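Local coordinates for protein peptide amidase (PDB 1M22) that probably hydrolyses amide bonds, as a peptide amidase of the amidase signature family, at residues A[33-36]-A[37-40]; A[204-208]-A[209-213]; A[235-238]-A[239-243]. All blocks are in the same frame, centred on the assembly; numbering follows the deposited sequence.

Contact 1. Residues A[33-36]-A[37-40]; sequences AYLQ and RIAA
Leu35 and Ile38 meet through their outermost methyl groups, CD2 of Leu35 lying 4.4 Å from CD1 of Ile38, one helical turn apart along helix 27-43. The isoleucine chain runs back along the helix: with CG1 anti to its carbonyl carbon (chi1 -72°), it is laid against the preceding turn, and CG1 comes to 3.2 Å from the carbonyl oxygen of Tyr34. That same oxygen takes the N-H of Ile38 at 2.8 Å (Ile38 N to Tyr34 O), so one residue both donates to the carbonyl and flanks it with its methylene. Three further i to i+4 bonds of the alpha helix join the two halves, from Arg37 N to Ala33 O, Ala39 N to Leu35 O and Ala40 N to Gln36 O. Arg37 behaves differently from Ile38. Its CB rests near the carbonyl oxygens of Tyr34, at 3.5 Å, and Ala33, but CG swings anti to the backbone N (chi1 -170°), and the chain then stays extended as far as NE, carrying the guanidinium group away from the preceding turn to donate from NE to the carbonyl oxygen of Ala175. Gln36 is also extended through CG, and its amide is directed outward on the exposed side of the helix. The small CB of Ala39 sits 3.5 Å from Gln36 O. On its inner side the helix packs on the edge of the large mixed sheet: Tyr34 and Leu35 touch Leu125 of strand 123-128, while Leu35 and Ile38 rest on Leu54 and Val51 of the outermost strand 51-54.

Contact 2. Residues A[204-208]-A[209-213]; sequences PTVGL and VSRDG
Val206 lays its CG1 methyl over one face of the Arg211 guanidinium, 3.7 Å from NH1 and displaced toward the rim, the side chains crossing at about a right angle. The arginine reaches this position by folding at chi2 (82°) and chi3 (57°), which turns its chain back toward the valine. On the buried side the close contacts between the segments' side chains are apolar: Val209 CG2 lies 4.1 Å from Pro204 CG and 4.3 Å from Leu208 CG, and Leu238 and Ile241 of helix 231-241 extend this cluster. Between these parts the chain makes a type II beta turn from Thr205 to Leu208, with Gly207 in the position of positive phi and Leu208 N bonded to Thr205 O at 3.1 Å. A water inside the bend accepts from Gly207 N and Val209 N, each at 2.9 Å. Ser210 OG accepts from Asp212 N at 3.1 Å in an ST turn and is also bonded to Asp245. In contrast to the close cluster, on the partly exposed Val206-Arg211 side a single methyl lies on the guanidinium, whose nitrogens are held by Asp248, the carbonyls of Phe219 and Asp222, and the sulfonate of a bound buffer molecule.

Contact 3. Residues A[235-238]-A[239-243]; sequences AAVL and TAIAG
The peptide carbonyl of Ala235 is gripped by Thr239 from both faces of its plane: the backbone N approaches from one face and the hydroxyl OG1 from the opposite one. The two bonds are of similar length, 3.0 Å for Thr239 N to Ala235 O and 2.9 Å for Thr239 OG1 to Ala235 O, and both donors stand well out of the carbonyl plane. The hydroxyl owes its place to chi1 of -63°, which sets OG1 anti to the carbonyl carbon and turns it back along the helix. OG1 is also bonded to Tyr262 N, so this hydroxyl joins the helix to a later loop. The next turn is less regular. Ala240 N makes only weak bonds, to Ala236 O and to Val237 O, whereas Ile241 N reaches Val237 O at 3.0 Å, nearly along the C=O axis. Ile241 is unusual in its first torsion, 64°, with CG1 held between the backbone N and the carbonyl carbon. This brings CG1 to 3.4 Å from Val237 O and sets the chain against two aliphatic neighbours of the preceding turn, CD1 meeting Val237 CG1 at 4.3 Å and CG1 meeting Leu238 CD1 at 4.4 Å. Ala242, the first residue to leave helical backbone angles, still donates its N to Leu238 O, and its CB lies 3.3 Å from that same oxygen as the chain turns away. Helix 231-241 is held on several sides: Val237 packs on Val180 and Ile182 of strand 180-185 in the large sheet, Ala240 touches Leu78 in a loop, and the carbonyl of Ala240 accepts from Arg116 of helix 112-119.

In the fold
From the N terminus, contact 1 comes first, within helix 27-43 beside the outermost strand 51-54 of the large sheet. Contact 2 follows in the loop leading from strand 200-203 to strand 223-228, and contact 3 covers the C-terminal part of helix 231-241 and the two residues that leave it. Each is local and continuous, so none encloses a long loop; they succeed one another without nesting or crossing. Contact 1 stands apart, its centre 31 Å from that of contact 2 and 26 Å from that of contact 3. Contacts 2 and 3 touch: a probable hydrogen bond from Gly243 N to Leu208 O joins the helix exit to the loop.

Contact 1. Residues A[33-36]-A[37-40]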
loop_
_atom_site.group_PDB
_atom_site.type_symbol
_atom_site.label_atom_id
_atom_site.label_comp_id
_atom_site.label_asym_id
_atom_site.label_seq_id
_atom_site.Cartn_x
_atom_site.Cartn_y
_atom_site.Cartn_z
ATOM N N ALA A 33 -21.951 8.716 -5.245
ATOM C CA ALA A 33 -21.480 8.467 -6.605
ATOM C C ALA A 33 -20.513 7.285 -6.592
ATOM O O ALA A 33 -20.584 6.407 -7.448
ATOM C CB ALA A 33 -20.790 9.699 -7.162
ATOM N N TYR A 34 -19.603 7.262 -5.622
ATOM C CA TYR A 34 -18.661 6.156 -5.527
ATOM C C TYR A 34 -19.390 4.852 -5.200
ATOM O O TYR A 34 -19.079 3.805 -5.768
ATOM C CB TYR A 34 -17.600 6.436 -4.456
ATOM C CG TYR A 34 -16.519 7.402 -4.888
ATOM C CD1 TYR A 34 -15.775 7.179 -6.049
ATOM C CD2 TYR A 34 -16.205 8.515 -4.111
ATOM C CE1 TYR A 34 -14.744 8.041 -6.425
ATOM C CE2 TYR A 34 -15.173 9.381 -4.476
ATOM C CZ TYR A 34 -14.447 9.139 -5.631
ATOM O OH TYR A 34 -13.415 9.979 -5.986
ATOM N N LEU A 35 -20.366 4.917 -4.295
ATOM C CA LEU A 35 -21.115 3.723 -3.916
ATOM C C LEU A 35 -21.860 3.140 -5.112
ATOM O O LEU A 35 -21.935 1.920 -5.271
ATOM C CB LEU A 35 -22.091 4.042 -2.780
ATOM C CG LEU A 35 -21.431 4.322 -1.426
ATOM C CD1 LEU A 35 -22.477 4.785 -0.424
ATOM C CD2 LEU A 35 -20.726 3.064 -0.930
ATOM N N GLN A 36 -22.399 4.009 -5.959
ATOM C CA GLN A 36 -23.123 3.548 -7.137
ATOM C C GLN A 36 -22.149 2.887 -8.112
ATOM O O GLN A 36 -22.473 1.873 -8.734
ATOM C CB GLN A 36 -23.836 4.722 -7.815
ATOM C CG GLN A 36 -24.713 4.320 -8.990
ATOM C CD GLN A 36 -25.546 5.473 -9.511
ATOM O OE1 GLN A 36 -26.320 6.080 -8.771
ATOM N NE2 GLN A 36 -25.392 5.781 -10.796
ATOM N N ARG A 37 -20.954 3.458 -8.237
ATOM C CA ARG A 37 -19.942 2.911 -9.134
ATOM C C ARG A 37 -19.450 1.562 -8.602
ATOM O O ARG A 37 -19.193 0.639 -9.374
ATOM C CB ARG A 37 -18.780 3.902 -9.280
ATOM C CG ARG A 37 -17.786 3.551 -10.376
ATOM C CD ARG A 37 -16.840 4.718 -10.632
ATOM N NE ARG A 37 -15.729 4.366 -11.512
ATOM C CZ ARG A 37 -15.793 4.300 -12.838
ATOM N NH1 ARG A 37 -16.928 4.565 -13.473
ATOM N NH2 ARG A 37 -14.716 3.963 -13.533
ATOM N N ILE A 38 -19.325 1.448 -7.283
ATOM C CA ILE A 38 -18.902 0.195 -6.674
ATOM C C ILE A 38 -19.941 -0.883 -6.997
ATOM O O ILE A 38 -19.597 -2.015 -7.332
ATOM C CB ILE A 38 -18.757 0.347 -5.142
ATOM C CG1 ILE A 38 -17.521 1.198 -4.829
ATOM C CG2 ILE A 38 -18.651 -1.023 -4.479
ATOM C CD1 ILE A 38 -17.366 1.564 -3.367
ATOM N N ALA A 39 -21.217 -0.523 -6.912
ATOM C CA ALA A 39 -22.276 -1.480 -7.207
ATOM C C ALA A 39 -22.237 -1.923 -8.668
ATOM O O ALA A 39 -22.499 -3.086 -8.977
ATOM C CB ALA A 39 -23.637 -0.864 -6.885
ATOM N N ALA A 40 -21.890 -1.002 -9.560
ATOM C CA ALA A 40 -21.855 -1.289 -10.992
ATOM C C ALA A 40 -20.608 -1.988 -11.534
ATOM O O ALA A 40 -20.681 -2.686 -12.546
ATOM C CB ALA A 40 -22.088 -0.000 -11.774
#

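Contact 2. Residues A[204-208]-A[209-213]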
loop_
_atom_site.group_PDB
_atom_site.type_symbol
_atom_site.label_atom_id
_atom_site.label_comp_id
_atom_site.label_asym_id
_atom_site.label_seq_id
_atom_site.Cartn_x
_atom_site.Cartn_y
_atom_site.Cartn_z
ATOM N N PRO A 204 5.922 4.183 3.527
ATOM C CA PRO A 204 6.854 5.013 4.289
ATOM C C PRO A 204 7.868 4.273 5.143
ATOM O O PRO A 204 7.891 3.039 5.205
ATOM C CB PRO A 204 5.922 5.883 5.130
ATOM C CG PRO A 204 4.775 4.969 5.404
ATOM C CD PRO A 204 4.557 4.251 4.081
ATOM N N THR A 205 8.732 5.061 5.775
ATOM C CA THR A 205 9.733 4.550 6.695
ATOM C C THR A 205 8.942 3.900 7.826
ATOM O O THR A 205 7.904 4.425 8.241
ATOM C CB THR A 205 10.554 5.707 7.304
ATOM O OG1 THR A 205 11.192 6.446 6.258
ATOM C CG2 THR A 205 11.606 5.180 8.270
ATOM N N VAL A 206 9.415 2.762 8.318
ATOM C CA VAL A 206 8.729 2.104 9.422
ATOM C C VAL A 206 8.835 3.017 10.641
ATOM O O VAL A 206 9.933 3.343 11.096
ATOM C CB VAL A 206 9.357 0.731 9.728
ATOM C CG1 VAL A 206 8.778 0.170 11.022
ATOM C CG2 VAL A 206 9.082 -0.224 8.574
ATOM N N GLY A 207 7.686 3.439 11.152
ATOM C CA GLY A 207 7.675 4.330 12.296
ATOM C C GLY A 207 7.030 5.669 11.991
ATOM O O GLY A 207 6.691 6.409 12.914
ATOM N N LEU A 208 6.859 5.996 10.711
ATOM C CA LEU A 208 6.232 7.267 10.357
ATOM C C LEU A 208 4.734 7.219 10.631
ATOM O O LEU A 208 4.150 8.196 11.095
ATOM C CB LEU A 208 6.462 7.601 8.877
ATOM C CG LEU A 208 5.854 8.940 8.425
ATOM C CD1 LEU A 208 6.544 10.093 9.147
ATOM C CD2 LEU A 208 6.001 9.093 6.915
ATOM N N VAL A 209 4.125 6.072 10.340
ATOM C CA VAL A 209 2.692 5.861 10.524
ATOM C C VAL A 209 2.461 4.701 11.490
ATOM O O VAL A 209 3.018 3.615 11.319
ATOM C CB VAL A 209 2.006 5.534 9.175
ATOM C CG1 VAL A 209 0.507 5.339 9.381
ATOM C CG2 VAL A 209 2.276 6.647 8.169
ATOM N N SER A 210 1.624 4.923 12.496
ATOM C CA SER A 210 1.354 3.888 13.483
ATOM C C SER A 210 0.776 2.603 12.903
ATOM O O SER A 210 -0.080 2.636 12.019
ATOM C CB SER A 210 0.390 4.421 14.540
ATOM O OG SER A 210 0.111 3.417 15.501
ATOM N N ARG A 211 1.248 1.470 13.420
ATOM C CA ARG A 211 0.740 0.170 13.000
ATOM C C ARG A 211 -0.301 -0.325 14.005
ATOM O O ARG A 211 -0.797 -1.448 13.891
ATOM C CB ARG A 211 1.865 -0.872 12.903
ATOM C CG ARG A 211 2.767 -0.773 11.670
ATOM C CD ARG A 211 3.853 0.283 11.830
ATOM N NE ARG A 211 4.675 0.035 13.014
ATOM C CZ ARG A 211 5.597 -0.920 13.111
ATOM N NH1 ARG A 211 5.844 -1.730 12.089
ATOM N NH2 ARG A 211 6.248 -1.090 14.255
ATOM N N ASP A 212 -0.650 0.498 14.988
ATOM C CA ASP A 212 -1.630 0.039 15.960
ATOM C C ASP A 212 -2.985 -0.178 15.295
ATOM O O ASP A 212 -3.418 0.607 14.447
ATOM C CB ASP A 212 -1.759 1.021 17.127
ATOM C CG ASP A 212 -2.336 0.358 18.376
ATOM O OD1 ASP A 212 -1.774 -0.666 18.829
ATOM O OD2 ASP A 212 -3.348 0.857 18.901
ATOM N N GLY A 213 -3.644 -1.268 15.663
ATOM C CA GLY A 213 -4.943 -1.562 15.094
ATOM C C GLY A 213 -4.896 -2.219 13.729
ATOM O O GLY A 213 -5.897 -2.234 13.018
HETATM O O HOH W 1 5.238 3.519 9.555
#

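Contact 3. Residues A[235-238]-A[239-243]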
loop_
_atom_site.group_PDB
_atom_site.type_symbol
_atom_site.label_atom_id
_atom_site.label_comp_id
_atom_site.label_asym_id
_atom_site.label_seq_id
_atom_site.Cartn_x
_atom_site.Cartn_y
_atom_site.Cartn_z
ATOM N N ALA A 235 0.357 12.354 -1.081
ATOM C CA ALA A 235 0.968 13.270 -0.123
ATOM C C ALA A 235 -0.068 13.800 0.863
ATOM O O ALA A 235 0.220 13.959 2.049
ATOM C CB ALA A 235 1.645 14.430 -0.857
ATOM N N ALA A 236 -1.276 14.067 0.376
ATOM C CA ALA A 236 -2.342 14.559 1.241
ATOM C C ALA A 236 -2.697 13.501 2.282
ATOM O O ALA A 236 -2.882 13.805 3.459
ATOM C CB ALA A 236 -3.570 14.912 0.412
ATOM N N VAL A 237 -2.788 12.249 1.847
ATOM C CA VAL A 237 -3.111 11.173 2.770
ATOM C C VAL A 237 -1.998 10.965 3.798
ATOM O O VAL A 237 -2.272 10.801 4.989
ATOM C CB VAL A 237 -3.374 9.854 2.010
ATOM C CG1 VAL A 237 -3.560 8.714 2.994
ATOM C CG2 VAL A 237 -4.622 9.995 1.151
ATOM N N LEU A 238 -0.745 10.986 3.349
ATOM C CA LEU A 238 0.378 10.793 4.263
ATOM C C LEU A 238 0.375 11.874 5.340
ATOM O O LEU A 238 0.648 11.605 6.509
ATOM C CB LEU A 238 1.712 10.818 3.505
ATOM C CG LEU A 238 2.930 10.366 4.324
ATOM C CD1 LEU A 238 2.788 8.889 4.672
ATOM C CD2 LEU A 238 4.207 10.598 3.537
ATOM N N THR A 239 0.054 13.101 4.944
ATOM C CA THR A 239 0.013 14.216 5.881
ATOM C C THR A 239 -0.977 13.945 7.015
ATOM O O THR A 239 -0.733 14.301 8.166
ATOM C CB THR A 239 -0.386 15.520 5.154
ATOM O OG1 THR A 239 0.606 15.842 4.168
ATOM C CG2 THR A 239 -0.504 16.675 6.143
ATOM N N ALA A 240 -2.089 13.300 6.687
ATOM C CA ALA A 240 -3.109 13.006 7.684
ATOM C C ALA A 240 -2.819 11.798 8.579
ATOM O O ALA A 240 -3.171 11.808 9.759
ATOM C CB ALA A 240 -4.461 12.822 6.995
ATOM N N ILE A 241 -2.178 10.764 8.037
ATOM C CA ILE A 241 -1.923 9.565 8.832
ATOM C C ILE A 241 -0.601 9.513 9.590
ATOM O O ILE A 241 -0.469 8.735 10.535
ATOM C CB ILE A 241 -2.056 8.274 7.973
ATOM C CG1 ILE A 241 -0.988 8.231 6.878
ATOM C CG2 ILE A 241 -3.455 8.205 7.365
ATOM C CD1 ILE A 241 -1.021 6.951 6.045
ATOM N N ALA A 242 0.375 10.323 9.195
ATOM C CA ALA A 242 1.659 10.316 9.890
ATOM C C ALA A 242 1.509 10.890 11.292
ATOM O O ALA A 242 0.781 11.863 11.499
ATOM C CB ALA A 242 2.693 11.123 9.107
ATOM N N GLY A 243 2.192 10.286 12.259
ATOM C CA GLY A 243 2.112 10.792 13.617
ATOM C C GLY A 243 2.556 9.802 14.673
ATOM O O GLY A 243 2.482 8.589 14.475
#